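Alpha-1,2-Mannosidase (Trichoderma reesei, PDB 1HCU) probably trims alpha-1,2-linked mannose residues from N-linked high-mannose glycans, using calcium as cofactor. Local coordinates at residues A[249-262]-A[479-493]. Numbering follows the deposited sequence.
Sequences EYLIKMYLYDPVAF and NKFVFNTEAHPFSIR. With CA (calcium ion), chain H.
E249 and Y250 of helix 249-257 grip T485, whose carbonyl O and OG1 bind the calcium ion. T485 sits in the turn of a beta hairpin, strands 481-483 and 489-491, which plugs the (alpha/alpha)7 barrel of glycosyl hydrolase family 47. T485 OG1 donates to E249 OE2 at 2.8 Å, on the syn side but 34° out of the carboxylate plane. Water 1, a calcium ligand, donates to the same oxygen, so E249 is second shell. Its CG lies anti to the backbone N (chi1 -177°), and the extended chain carries the carboxylate to T485. T485 N donates a hydrogen bond to Y250 OH, 2.8 Å and nearly straight, at the ring edge and in its plane. N484 OD1 braces the turn, accepting from E486 N (an Asx turn) and H488 N on opposite faces of its amide. Behind E249, K253 NZ forms a salt bridge to the anti lone pair of OE1 and donates to F483 O. An alanine in place of E249 would probably leave T485 OG1 and water 1 without their acceptor and K253 without its countercharge. Further along, L256 CD1 meets V482 CG2 tip to tip at 3.3 Å. At the far end, R493 CB makes a CH-pi contact over the Y257 ring, whose OH is hydrogen-bonded to D190, and R493 NH2 salt-bridges D258 OD1 at 2.7 Å.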
loop_
_atom_site.group_PDB
_atom_site.type_symbol
_atom_site.label_atom_id
_atom_site.label_comp_id
_atom_site.label_asym_id
_atom_site.label_seq_id
_atom_site.Cartn_x
_atom_site.Cartn_y
_atom_site.Cartn_z
ATOM N N GLU A 249 -0.085 -9.837 1.079
ATOM C CA GLU A 249 0.515 -8.936 2.064
ATOM C C GLU A 249 -0.118 -9.089 3.451
ATOM O O GLU A 249 0.590 -9.253 4.448
ATOM C CB GLU A 249 0.372 -7.470 1.595
ATOM C CG GLU A 249 1.018 -6.396 2.494
ATOM C CD GLU A 249 0.692 -4.959 2.042
ATOM O OE1 GLU A 249 1.030 -3.994 2.773
ATOM O OE2 GLU A 249 0.098 -4.795 0.954
ATOM N N TYR A 250 -1.445 -9.026 3.520
ATOM C CA TYR A 250 -2.133 -9.119 4.804
ATOM C C TYR A 250 -2.058 -10.489 5.465
ATOM O O TYR A 250 -2.266 -10.614 6.670
ATOM C CB TYR A 250 -3.601 -8.683 4.670
ATOM C CG TYR A 250 -3.821 -7.181 4.793
ATOM C CD1 TYR A 250 -5.114 -6.641 4.819
ATOM C CD2 TYR A 250 -2.746 -6.298 4.846
ATOM C CE1 TYR A 250 -5.325 -5.255 4.884
ATOM C CE2 TYR A 250 -2.947 -4.909 4.912
ATOM C CZ TYR A 250 -4.231 -4.397 4.925
ATOM O OH TYR A 250 -4.404 -3.033 4.935
ATOM N N LEU A 251 -1.753 -11.513 4.680
ATOM C CA LEU A 251 -1.634 -12.858 5.213
ATOM C C LEU A 251 -0.536 -12.914 6.275
ATOM O O LEU A 251 -0.763 -13.378 7.398
ATOM C CB LEU A 251 -1.314 -13.830 4.085
ATOM C CG LEU A 251 -2.328 -14.906 3.680
ATOM C CD1 LEU A 251 -3.755 -14.444 3.778
ATOM C CD2 LEU A 251 -1.991 -15.315 2.263
ATOM N N ILE A 252 0.653 -12.433 5.926
ATOM C CA ILE A 252 1.763 -12.443 6.870
ATOM C C ILE A 252 1.603 -11.328 7.908
ATOM O O ILE A 252 2.052 -11.468 9.048
ATOM C CB ILE A 252 3.119 -12.280 6.136
ATOM C CG1 ILE A 252 4.286 -12.476 7.111
ATOM C CG2 ILE A 252 3.190 -10.915 5.486
ATOM C CD1 ILE A 252 4.376 -13.866 7.698
ATOM N N LYS A 253 0.952 -10.231 7.530
ATOM C CA LYS A 253 0.773 -9.135 8.476
ATOM C C LYS A 253 -0.183 -9.486 9.613
ATOM O O LYS A 253 -0.046 -8.971 10.723
ATOM C CB LYS A 253 0.332 -7.858 7.753
ATOM C CG LYS A 253 1.481 -7.202 6.990
ATOM C CD LYS A 253 1.122 -5.824 6.455
ATOM C CE LYS A 253 2.327 -5.165 5.790
ATOM N NZ LYS A 253 1.993 -3.796 5.278
ATOM N N MET A 254 -1.135 -10.370 9.338
ATOM C CA MET A 254 -2.084 -10.815 10.349
ATOM C C MET A 254 -1.322 -11.682 11.342
ATOM O O MET A 254 -1.648 -11.718 12.534
ATOM C CB MET A 254 -3.217 -11.640 9.717
ATOM C CG MET A 254 -4.263 -10.825 8.973
ATOM S SD MET A 254 -4.811 -9.380 9.944
ATOM C CE MET A 254 -5.851 -10.151 11.160
ATOM N N TYR A 255 -0.297 -12.375 10.851
ATOM C CA TYR A 255 0.514 -13.233 11.714
ATOM C C TYR A 255 1.304 -12.384 12.699
ATOM O O TYR A 255 1.601 -12.827 13.810
ATOM C CB TYR A 255 1.475 -14.080 10.880
ATOM C CG TYR A 255 2.365 -14.994 11.694
ATOM C CD1 TYR A 255 1.843 -16.092 12.386
ATOM C CD2 TYR A 255 3.739 -14.780 11.745
ATOM C CE1 TYR A 255 2.679 -16.960 13.102
ATOM C CE2 TYR A 255 4.580 -15.635 12.453
ATOM C CZ TYR A 255 4.050 -16.719 13.125
ATOM O OH TYR A 255 4.914 -17.553 13.809
ATOM N N LEU A 256 1.660 -11.171 12.281
ATOM C CA LEU A 256 2.400 -10.258 13.144
ATOM C C LEU A 256 1.396 -9.719 14.166
ATOM O O LEU A 256 1.709 -9.591 15.355
ATOM C CB LEU A 256 2.979 -9.094 12.325
ATOM C CG LEU A 256 4.178 -8.303 12.876
ATOM C CD1 LEU A 256 4.292 -6.945 12.165
ATOM C CD2 LEU A 256 4.031 -8.086 14.361
ATOM N N TYR A 257 0.187 -9.411 13.696
ATOM C CA TYR A 257 -0.853 -8.873 14.564
ATOM C C TYR A 257 -1.190 -9.836 15.706
ATOM O O TYR A 257 -1.497 -9.409 16.809
ATOM C CB TYR A 257 -2.117 -8.530 13.754
ATOM C CG TYR A 257 -3.157 -7.791 14.572
ATOM C CD1 TYR A 257 -4.276 -8.455 15.086
ATOM C CD2 TYR A 257 -2.983 -6.443 14.900
ATOM C CE1 TYR A 257 -5.197 -7.788 15.915
ATOM C CE2 TYR A 257 -3.894 -5.773 15.724
ATOM C CZ TYR A 257 -4.995 -6.449 16.228
ATOM O OH TYR A 257 -5.875 -5.781 17.043
ATOM N N ASP A 258 -1.127 -11.135 15.431
ATOM C CA ASP A 258 -1.387 -12.170 16.438
ATOM C C ASP A 258 -0.967 -13.528 15.857
ATOM O O ASP A 258 -1.736 -14.180 15.157
ATOM C CB ASP A 258 -2.871 -12.191 16.838
ATOM C CG ASP A 258 -3.162 -13.191 17.955
ATOM O OD1 ASP A 258 -4.276 -13.164 18.513
ATOM O OD2 ASP A 258 -2.277 -14.009 18.273
ATOM N N PRO A 259 0.262 -13.971 16.166
ATOM C CA PRO A 259 0.833 -15.240 15.692
ATOM C C PRO A 259 -0.006 -16.480 15.994
ATOM O O PRO A 259 0.059 -17.465 15.261
ATOM C CB PRO A 259 2.192 -15.318 16.399
ATOM C CG PRO A 259 2.485 -13.911 16.824
ATOM C CD PRO A 259 1.142 -13.338 17.167
ATOM N N VAL A 260 -0.763 -16.449 17.086
ATOM C CA VAL A 260 -1.577 -17.596 17.446
ATOM C C VAL A 260 -2.873 -17.643 16.651
ATOM O O VAL A 260 -3.121 -18.600 15.913
ATOM C CB VAL A 260 -1.917 -17.604 18.956
ATOM C CG1 VAL A 260 -2.850 -18.781 19.285
ATOM C CG2 VAL A 260 -0.629 -17.715 19.775
ATOM N N ALA A 261 -3.690 -16.606 16.785
ATOM C CA ALA A 261 -4.970 -16.566 16.087
ATOM C C ALA A 261 -4.863 -16.710 14.575
ATOM O O ALA A 261 -5.726 -17.332 13.952
ATOM C CB ALA A 261 -5.707 -15.283 16.419
ATOM N N PHE A 262 -3.807 -16.154 13.983
ATOM C CA PHE A 262 -3.662 -16.211 12.532
ATOM C C PHE A 262 -2.477 -17.012 12.007
ATOM O O PHE A 262 -1.929 -16.703 10.950
ATOM C CB PHE A 262 -3.636 -14.785 11.967
ATOM C CG PHE A 262 -4.757 -13.912 12.475
ATOM C CD1 PHE A 262 -4.595 -13.156 13.634
ATOM C CD2 PHE A 262 -5.988 -13.881 11.826
ATOM C CE1 PHE A 262 -5.645 -12.385 14.139
ATOM C CE2 PHE A 262 -7.043 -13.114 12.324
ATOM C CZ PHE A 262 -6.872 -12.367 13.480
ATOM N N ASN A 479 8.319 -6.564 17.310
ATOM C CA ASN A 479 7.568 -5.452 16.739
ATOM C C ASN A 479 6.260 -5.220 17.470
ATOM O O ASN A 479 5.507 -6.157 17.724
ATOM C CB ASN A 479 7.268 -5.685 15.258
ATOM C CG ASN A 479 8.493 -5.532 14.392
ATOM O OD1 ASN A 479 9.231 -6.498 14.153
ATOM N ND2 ASN A 479 8.733 -4.301 13.925
ATOM N N LYS A 480 5.983 -3.966 17.802
ATOM C CA LYS A 480 4.750 -3.650 18.494
ATOM C C LYS A 480 3.737 -2.992 17.564
ATOM O O LYS A 480 2.600 -2.743 17.963
ATOM C CB LYS A 480 5.035 -2.763 19.707
ATOM C CG LYS A 480 6.010 -3.400 20.692
ATOM C CD LYS A 480 5.909 -2.773 22.073
ATOM C CE LYS A 480 4.607 -3.177 22.758
ATOM N NZ LYS A 480 4.551 -4.647 22.952
ATOM N N PHE A 481 4.149 -2.719 16.326
ATOM C CA PHE A 481 3.254 -2.111 15.337
ATOM C C PHE A 481 3.254 -2.863 14.004
ATOM O O PHE A 481 4.166 -3.639 13.714
ATOM C CB PHE A 481 3.617 -0.637 15.097
ATOM C CG PHE A 481 3.125 0.295 16.178
ATOM C CD1 PHE A 481 3.795 0.393 17.393
ATOM C CD2 PHE A 481 1.958 1.038 15.995
ATOM C CE1 PHE A 481 3.311 1.211 18.415
ATOM C CE2 PHE A 481 1.465 1.860 17.011
ATOM C CZ PHE A 481 2.143 1.944 18.223
ATOM N N VAL A 482 2.215 -2.646 13.203
ATOM C CA VAL A 482 2.102 -3.296 11.905
ATOM C C VAL A 482 1.503 -2.323 10.912
ATOM O O VAL A 482 0.431 -1.769 11.156
ATOM C CB VAL A 482 1.169 -4.526 11.949
ATOM C CG1 VAL A 482 1.291 -5.313 10.641
ATOM C CG2 VAL A 482 1.508 -5.397 13.133
ATOM N N PHE A 483 2.184 -2.126 9.786
ATOM C CA PHE A 483 1.687 -1.210 8.766
ATOM C C PHE A 483 0.593 -1.856 7.915
ATOM O O PHE A 483 0.744 -2.988 7.430
ATOM C CB PHE A 483 2.815 -0.744 7.843
ATOM C CG PHE A 483 3.818 0.173 8.497
ATOM C CD1 PHE A 483 5.027 -0.324 8.975
ATOM C CD2 PHE A 483 3.574 1.540 8.596
ATOM C CE1 PHE A 483 5.986 0.534 9.541
ATOM C CE2 PHE A 483 4.521 2.401 9.158
ATOM C CZ PHE A 483 5.730 1.895 9.629
ATOM N N ASN A 484 -0.514 -1.133 7.746
ATOM C CA ASN A 484 -1.610 -1.621 6.929
ATOM C C ASN A 484 -1.152 -1.316 5.504
ATOM O O ASN A 484 -0.074 -0.761 5.311
ATOM C CB ASN A 484 -2.929 -0.908 7.294
ATOM C CG ASN A 484 -3.222 0.307 6.425
ATOM O OD1 ASN A 484 -2.339 1.107 6.115
ATOM N ND2 ASN A 484 -4.481 0.456 6.046
ATOM N N THR A 485 -1.950 -1.667 4.509
ATOM C CA THR A 485 -1.532 -1.441 3.131
ATOM C C THR A 485 -1.353 0.027 2.722
ATOM O O THR A 485 -0.699 0.312 1.730
ATOM C CB THR A 485 -2.500 -2.144 2.164
ATOM O OG1 THR A 485 -1.754 -2.698 1.084
ATOM C CG2 THR A 485 -3.537 -1.177 1.619
ATOM N N GLU A 486 -1.919 0.955 3.487
ATOM C CA GLU A 486 -1.802 2.378 3.161
ATOM C C GLU A 486 -0.824 3.036 4.140
ATOM O O GLU A 486 -0.965 4.203 4.506
ATOM C CB GLU A 486 -3.180 3.058 3.250
ATOM C CG GLU A 486 -3.250 4.462 2.657
ATOM C CD GLU A 486 -3.415 4.466 1.136
ATOM O OE1 GLU A 486 -3.316 3.390 0.509
ATOM O OE2 GLU A 486 -3.644 5.561 0.570
ATOM N N ALA A 487 0.153 2.257 4.579
ATOM C CA ALA A 487 1.170 2.738 5.500
ATOM C C ALA A 487 0.623 3.270 6.821
ATOM O O ALA A 487 1.208 4.176 7.409
ATOM C CB ALA A 487 2.010 3.813 4.817
ATOM N N HIS A 488 -0.497 2.723 7.285
ATOM C CA HIS A 488 -1.064 3.145 8.567
ATOM C C HIS A 488 -0.750 2.067 9.599
ATOM O O HIS A 488 -1.319 0.982 9.565
ATOM C CB HIS A 488 -2.577 3.355 8.459
ATOM C CG HIS A 488 -2.960 4.429 7.490
ATOM N ND1 HIS A 488 -2.393 5.683 7.512
ATOM C CD2 HIS A 488 -3.829 4.427 6.452
ATOM C CE1 HIS A 488 -2.891 6.408 6.527
ATOM N NE2 HIS A 488 -3.765 5.669 5.869
ATOM N N PRO A 489 0.168 2.358 10.531
ATOM C CA PRO A 489 0.583 1.423 11.582
ATOM C C PRO A 489 -0.413 1.210 12.723
ATOM O O PRO A 489 -0.844 2.168 13.357
ATOM C CB PRO A 489 1.883 2.044 12.078
ATOM C CG PRO A 489 1.572 3.509 11.999
ATOM C CD PRO A 489 0.930 3.617 10.625
ATOM N N PHE A 490 -0.761 -0.045 12.992
ATOM C CA PHE A 490 -1.691 -0.384 14.073
ATOM C C PHE A 490 -0.922 -1.118 15.168
ATOM O O PHE A 490 0.038 -1.831 14.872
ATOM C CB PHE A 490 -2.784 -1.334 13.566
ATOM C CG PHE A 490 -3.595 -0.788 12.440
ATOM C CD1 PHE A 490 -4.189 -1.649 11.522
ATOM C CD2 PHE A 490 -3.778 0.582 12.296
ATOM C CE1 PHE A 490 -4.956 -1.144 10.469
ATOM C CE2 PHE A 490 -4.534 1.093 11.261
ATOM C CZ PHE A 490 -5.127 0.231 10.341
ATOM N N SER A 491 -1.321 -0.951 16.426
ATOM C CA SER A 491 -0.648 -1.688 17.504
ATOM C C SER A 491 -1.122 -3.127 17.355
ATOM O O SER A 491 -2.263 -3.357 16.949
ATOM C CB SER A 491 -1.068 -1.185 18.887
ATOM O OG SER A 491 -0.598 0.122 19.140
ATOM N N ILE A 492 -0.261 -4.091 17.671
ATOM C CA ILE A 492 -0.641 -5.500 17.571
ATOM C C ILE A 492 -1.497 -5.877 18.782
ATOM O O ILE A 492 -1.385 -5.268 19.842
ATOM C CB ILE A 492 0.599 -6.418 17.504
ATOM C CG1 ILE A 492 1.317 -6.439 18.857
ATOM C CG2 ILE A 492 1.542 -5.919 16.402
ATOM C CD1 ILE A 492 2.455 -7.433 18.937
ATOM N N ARG A 493 -2.337 -6.891 18.616
ATOM C CA ARG A 493 -3.254 -7.341 19.661
ATOM C C ARG A 493 -2.817 -7.263 21.132
ATOM O O ARG A 493 -3.600 -6.822 21.982
ATOM C CB ARG A 493 -3.734 -8.754 19.336
ATOM C CG ARG A 493 -4.745 -9.322 20.313
ATOM C CD ARG A 493 -5.451 -10.519 19.698
ATOM N NE ARG A 493 -6.542 -10.118 18.820
ATOM C CZ ARG A 493 -7.149 -10.930 17.962
ATOM N NH1 ARG A 493 -8.149 -10.481 17.210
ATOM N NH2 ARG A 493 -6.736 -12.187 17.835
HETATM CA CA CA H . -0.104 -1.026 -0.557
HETATM O O HOH W 1 0.707 -3.444 -1.519
HETATM O O HOH W 2 -2.780 -0.877 -1.520
HETATM O O HOH W 3 -0.400 -0.609 -3.287
HETATM O O HOH W 4 2.021 0.727 -0.774
#